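Local coordinates for UPF0311 protein RPA1785 (Rhodopseudomonas palustris, PDB 3C5O) that is of unknown function but belongs to the UPF0311 (DUF3237) family of beta-barrel proteins, at residues N65-Y74 and Y85-V96. Numbering follows the deposited sequence. Where two conformers were deposited one is given.
Sequences NELIELEAKY and YVENVGIRFGPV
Tyr74 lies flat over Val86, whose CB sits 3.9 Å from the Tyr74 ring centroid in a CH-pi contact. With chi1 at 54°, CG of Tyr74 is wedged between its backbone N and carbonyl carbon, swinging the ring across the neighbouring strand. A branched valine suits the place: CG2 reaches CE1, while CG1 meets CZ and the hydroxyl. An alanine in place of Tyr74 would probably uncover Val86 and open a gap toward Ile38. The strands are arms of an antiparallel hairpin in a closed eight-stranded barrel, tied by backbone bonds from Tyr74–Val86 to Ile68–Arg92. In the Leu70–Gly90 pair, Leu70 fills the place glycine leaves: CB lies near Gly90 N and O, CG against Gly90 C and O, CD1 3.8 Å from Ile91 N, and CD2 4.0 Å from Arg92 NH1. Ile68 CD1 approaches Arg92 NH2 at 3.4 Å, and Phe115 gives that guanidinium a cation-pi contact. On the outer face Lys73 and Glu87 pack CG to CG at 4.1 Å; Lys73 NZ and Glu87 OE2, 4.4 Å apart, are beyond a salt bridge. Just before the first strand Leu67, in one conformer, meets Phe93, the second's last residue; Asn65 OD1 accepts from Leu67 N in an Asx turn.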
loop_
_atom_site.group_PDB
_atom_site.type_symbol
_atom_site.label_atom_id
_atom_site.label_comp_id
_atom_site.label_asym_id
_atom_site.label_seq_id
_atom_site.Cartn_x
_atom_site.Cartn_y
_atom_site.Cartn_z
ATOM N N ASN B 65 -7.544 -13.151 -16.810
ATOM C CA ASN B 65 -8.876 -13.771 -16.778
ATOM C C ASN B 65 -10.027 -12.748 -16.714
ATOM O O ASN B 65 -11.184 -13.128 -16.552
ATOM C CB ASN B 65 -8.985 -14.780 -15.625
ATOM C CG ASN B 65 -8.993 -14.114 -14.253
ATOM O OD1 ASN B 65 -8.832 -12.904 -14.138
ATOM N ND2 ASN B 65 -9.182 -14.909 -13.207
ATOM N N GLU B 66 -9.702 -11.455 -16.803
ATOM C CA GLU B 66 -10.695 -10.379 -16.900
ATOM C C GLU B 66 -11.280 -9.915 -15.568
ATOM O O GLU B 66 -12.097 -9.001 -15.545
ATOM C CB GLU B 66 -11.805 -10.702 -17.886
ATOM C CG GLU B 66 -11.288 -11.013 -19.296
ATOM C CD GLU B 66 -11.545 -9.879 -20.270
ATOM O OE1 GLU B 66 -11.986 -10.210 -21.393
ATOM O OE2 GLU B 66 -11.339 -8.679 -19.920
ATOM N N LEU B 67 -10.865 -10.563 -14.482
ATOM C CA LEU B 67 -11.030 -10.043 -13.135
ATOM C C LEU B 67 -10.505 -8.608 -13.123
ATOM O O LEU B 67 -9.458 -8.323 -13.706
ATOM C CB LEU B 67 -10.215 -10.912 -12.170
ATOM C CG LEU B 67 -10.242 -10.877 -10.626
ATOM C CD1 LEU B 67 -9.966 -9.513 -10.030
ATOM C CD2 LEU B 67 -11.493 -11.504 -10.082
ATOM N N ILE B 68 -11.247 -7.701 -12.497
ATOM C CA ILE B 68 -10.778 -6.330 -12.325
ATOM C C ILE B 68 -10.526 -6.039 -10.858
ATOM O O ILE B 68 -11.410 -6.230 -10.035
ATOM C CB ILE B 68 -11.763 -5.313 -12.893
ATOM C CG1 ILE B 68 -11.972 -5.583 -14.389
ATOM C CG2 ILE B 68 -11.225 -3.903 -12.695
ATOM C CD1 ILE B 68 -13.002 -4.668 -15.034
ATOM N N GLU B 69 -9.287 -5.621 -10.564
ATOM C CA GLU B 69 -8.857 -5.154 -9.264
ATOM C C GLU B 69 -9.129 -3.652 -9.213
ATOM O O GLU B 69 -8.633 -2.910 -10.055
ATOM C CB GLU B 69 -7.368 -5.453 -9.060
ATOM C CG GLU B 69 -7.032 -6.953 -8.978
ATOM C CD GLU B 69 -5.523 -7.230 -8.876
ATOM O OE1 GLU B 69 -5.110 -8.408 -8.975
ATOM O OE2 GLU B 69 -4.732 -6.272 -8.688
ATOM N N LEU B 70 -9.956 -3.209 -8.259
ATOM C CA LEU B 70 -10.303 -1.810 -8.183
ATOM C C LEU B 70 -9.543 -1.163 -7.044
ATOM O O LEU B 70 -9.265 -1.792 -6.028
ATOM C CB LEU B 70 -11.794 -1.627 -7.907
ATOM C CG LEU B 70 -12.731 -2.753 -8.329
ATOM C CD1 LEU B 70 -13.918 -2.641 -7.427
ATOM C CD2 LEU B 70 -13.111 -2.621 -9.762
ATOM N N GLU B 71 -9.246 0.113 -7.217
ATOM C CA GLU B 71 -8.520 0.887 -6.216
ATOM C C GLU B 71 -8.860 2.331 -6.478
ATOM O O GLU B 71 -8.176 3.003 -7.218
ATOM C CB GLU B 71 -7.026 0.606 -6.342
ATOM C CG GLU B 71 -6.138 1.281 -5.347
ATOM C CD GLU B 71 -4.833 0.518 -5.198
ATOM O OE1 GLU B 71 -4.001 0.485 -6.169
ATOM O OE2 GLU B 71 -4.674 -0.096 -4.116
ATOM N N ALA B 72 -9.976 2.781 -5.922
ATOM C CA ALA B 72 -10.468 4.127 -6.173
ATOM C C ALA B 72 -10.164 5.045 -4.981
ATOM O O ALA B 72 -10.333 4.647 -3.839
ATOM C CB ALA B 72 -11.971 4.085 -6.438
ATOM N N LYS B 73 -9.717 6.270 -5.272
ATOM C CA LYS B 73 -9.432 7.259 -4.260
ATOM C C LYS B 73 -10.127 8.538 -4.659
ATOM O O LYS B 73 -9.924 9.058 -5.739
ATOM C CB LYS B 73 -7.932 7.466 -4.124
ATOM C CG LYS B 73 -7.216 6.231 -3.624
ATOM C CD LYS B 73 -5.721 6.412 -3.500
ATOM C CE LYS B 73 -5.106 5.039 -3.168
ATOM N NZ LYS B 73 -3.744 5.142 -2.580
ATOM N N TYR B 74 -11.008 8.997 -3.778
ATOM C CA TYR B 74 -11.769 10.210 -3.965
ATOM C C TYR B 74 -12.263 10.710 -2.614
ATOM O O TYR B 74 -11.844 10.206 -1.565
ATOM C CB TYR B 74 -12.945 9.948 -4.910
ATOM C CG TYR B 74 -13.852 8.795 -4.519
ATOM C CD1 TYR B 74 -15.112 9.019 -3.960
ATOM C CD2 TYR B 74 -13.459 7.469 -4.735
ATOM C CE1 TYR B 74 -15.964 7.944 -3.625
ATOM C CE2 TYR B 74 -14.296 6.398 -4.408
ATOM C CZ TYR B 74 -15.548 6.646 -3.859
ATOM O OH TYR B 74 -16.371 5.574 -3.557
ATOM N N TYR B 85 -12.496 11.452 2.981
ATOM C CA TYR B 85 -11.631 10.797 1.998
ATOM C C TYR B 85 -11.973 9.300 1.905
ATOM O O TYR B 85 -12.095 8.615 2.923
ATOM C CB TYR B 85 -10.179 11.057 2.400
ATOM C CG TYR B 85 -9.146 10.144 1.770
ATOM C CD1 TYR B 85 -9.022 10.035 0.382
ATOM C CD2 TYR B 85 -8.268 9.417 2.571
ATOM C CE1 TYR B 85 -8.086 9.170 -0.189
ATOM C CE2 TYR B 85 -7.332 8.587 2.019
ATOM C CZ TYR B 85 -7.239 8.459 0.649
ATOM O OH TYR B 85 -6.269 7.617 0.134
ATOM N N VAL B 86 -12.192 8.821 0.682
ATOM C CA VAL B 86 -12.564 7.430 0.416
ATOM C C VAL B 86 -11.460 6.699 -0.334
ATOM O O VAL B 86 -10.965 7.164 -1.346
ATOM C CB VAL B 86 -13.867 7.283 -0.397
ATOM C CG1 VAL B 86 -14.298 5.796 -0.481
ATOM C CG2 VAL B 86 -14.992 8.136 0.194
ATOM N N GLU B 87 -11.082 5.560 0.204
ATOM C CA GLU B 87 -10.220 4.625 -0.474
ATOM C C GLU B 87 -11.082 3.378 -0.674
ATOM O O GLU B 87 -11.400 2.718 0.299
ATOM C CB GLU B 87 -9.072 4.307 0.456
ATOM C CG GLU B 87 -7.731 4.192 -0.152
ATOM C CD GLU B 87 -6.645 4.136 0.913
ATOM O OE1 GLU B 87 -6.443 3.034 1.489
ATOM O OE2 GLU B 87 -6.000 5.187 1.173
ATOM N N ASN B 88 -11.465 3.063 -1.917
ATOM C CA ASN B 88 -12.375 1.936 -2.191
ATOM C C ASN B 88 -11.679 0.808 -2.999
ATOM O O ASN B 88 -11.386 0.963 -4.196
ATOM C CB ASN B 88 -13.602 2.472 -2.922
ATOM C CG ASN B 88 -14.788 1.513 -2.919
ATOM O OD1 ASN B 88 -14.935 0.652 -2.050
ATOM N ND2 ASN B 88 -15.662 1.686 -3.917
ATOM N N VAL B 89 -11.388 -0.306 -2.331
ATOM C CA VAL B 89 -10.587 -1.360 -2.921
ATOM C C VAL B 89 -11.382 -2.671 -2.999
ATOM O O VAL B 89 -12.020 -3.086 -2.022
ATOM C CB VAL B 89 -9.248 -1.578 -2.155
ATOM C CG1 VAL B 89 -8.375 -2.590 -2.885
ATOM C CG2 VAL B 89 -8.472 -0.270 -1.996
ATOM N N GLY B 90 -11.345 -3.323 -4.161
ATOM C CA GLY B 90 -12.056 -4.553 -4.312
ATOM C C GLY B 90 -11.855 -5.264 -5.616
ATOM O O GLY B 90 -10.788 -5.187 -6.240
ATOM N N ILE B 91 -12.888 -6.001 -6.003
ATOM C CA ILE B 91 -12.843 -6.775 -7.225
ATOM C C ILE B 91 -14.171 -6.764 -7.963
ATOM O O ILE B 91 -15.233 -6.618 -7.377
ATOM C CB ILE B 91 -12.320 -8.246 -7.005
ATOM C CG1 ILE B 91 -13.156 -9.026 -6.021
ATOM C CG2 ILE B 91 -10.872 -8.272 -6.484
ATOM C CD1 ILE B 91 -12.820 -10.497 -6.035
ATOM N N ARG B 92 -14.082 -6.864 -9.280
ATOM C CA ARG B 92 -15.240 -7.150 -10.086
ATOM C C ARG B 92 -14.917 -8.330 -10.991
ATOM O O ARG B 92 -13.888 -8.350 -11.677
ATOM C CB ARG B 92 -15.650 -5.932 -10.885
ATOM C CG ARG B 92 -16.820 -6.223 -11.788
ATOM C CD ARG B 92 -17.465 -4.947 -12.206
ATOM N NE ARG B 92 -16.677 -4.259 -13.220
ATOM C CZ ARG B 92 -16.184 -3.032 -13.101
ATOM N NH1 ARG B 92 -16.372 -2.313 -11.998
ATOM N NH2 ARG B 92 -15.505 -2.519 -14.111
ATOM N N PHE B 93 -15.806 -9.318 -10.978
ATOM C CA PHE B 93 -15.639 -10.552 -11.735
ATOM C C PHE B 93 -17.032 -11.016 -12.184
ATOM O O PHE B 93 -18.032 -10.370 -11.870
ATOM C CB PHE B 93 -14.928 -11.608 -10.867
ATOM C CG PHE B 93 -14.304 -12.760 -11.654
ATOM C CD1 PHE B 93 -14.314 -14.053 -11.132
ATOM C CD2 PHE B 93 -13.689 -12.544 -12.894
ATOM C CE1 PHE B 93 -13.740 -15.109 -11.831
ATOM C CE2 PHE B 93 -13.109 -13.607 -13.612
ATOM C CZ PHE B 93 -13.131 -14.891 -13.075
ATOM N N GLY B 94 -17.084 -12.107 -12.924
ATOM C CA GLY B 94 -18.327 -12.649 -13.466
ATOM C C GLY B 94 -18.041 -13.467 -14.728
ATOM O O GLY B 94 -16.884 -13.630 -15.107
ATOM N N PRO B 95 -19.086 -14.006 -15.380
ATOM C CA PRO B 95 -18.918 -14.631 -16.719
ATOM C C PRO B 95 -18.223 -13.690 -17.719
ATOM O O PRO B 95 -18.576 -12.510 -17.779
ATOM C CB PRO B 95 -20.356 -14.889 -17.163
ATOM C CG PRO B 95 -21.135 -15.016 -15.894
ATOM C CD PRO B 95 -20.477 -14.079 -14.900
ATOM N N VAL B 96 -17.245 -14.191 -18.483
ATOM C CA VAL B 96 -16.477 -13.334 -19.398
ATOM C C VAL B 96 -17.300 -12.545 -20.422
ATOM O O VAL B 96 -16.985 -11.388 -20.682
ATOM C CB VAL B 96 -15.318 -14.075 -20.127
ATOM C CG1 VAL B 96 -14.078 -14.095 -19.260
ATOM C CG2 VAL B 96 -15.723 -15.492 -20.587
HETATM O O HOH W 1 -14.115 -7.718 -14.290
#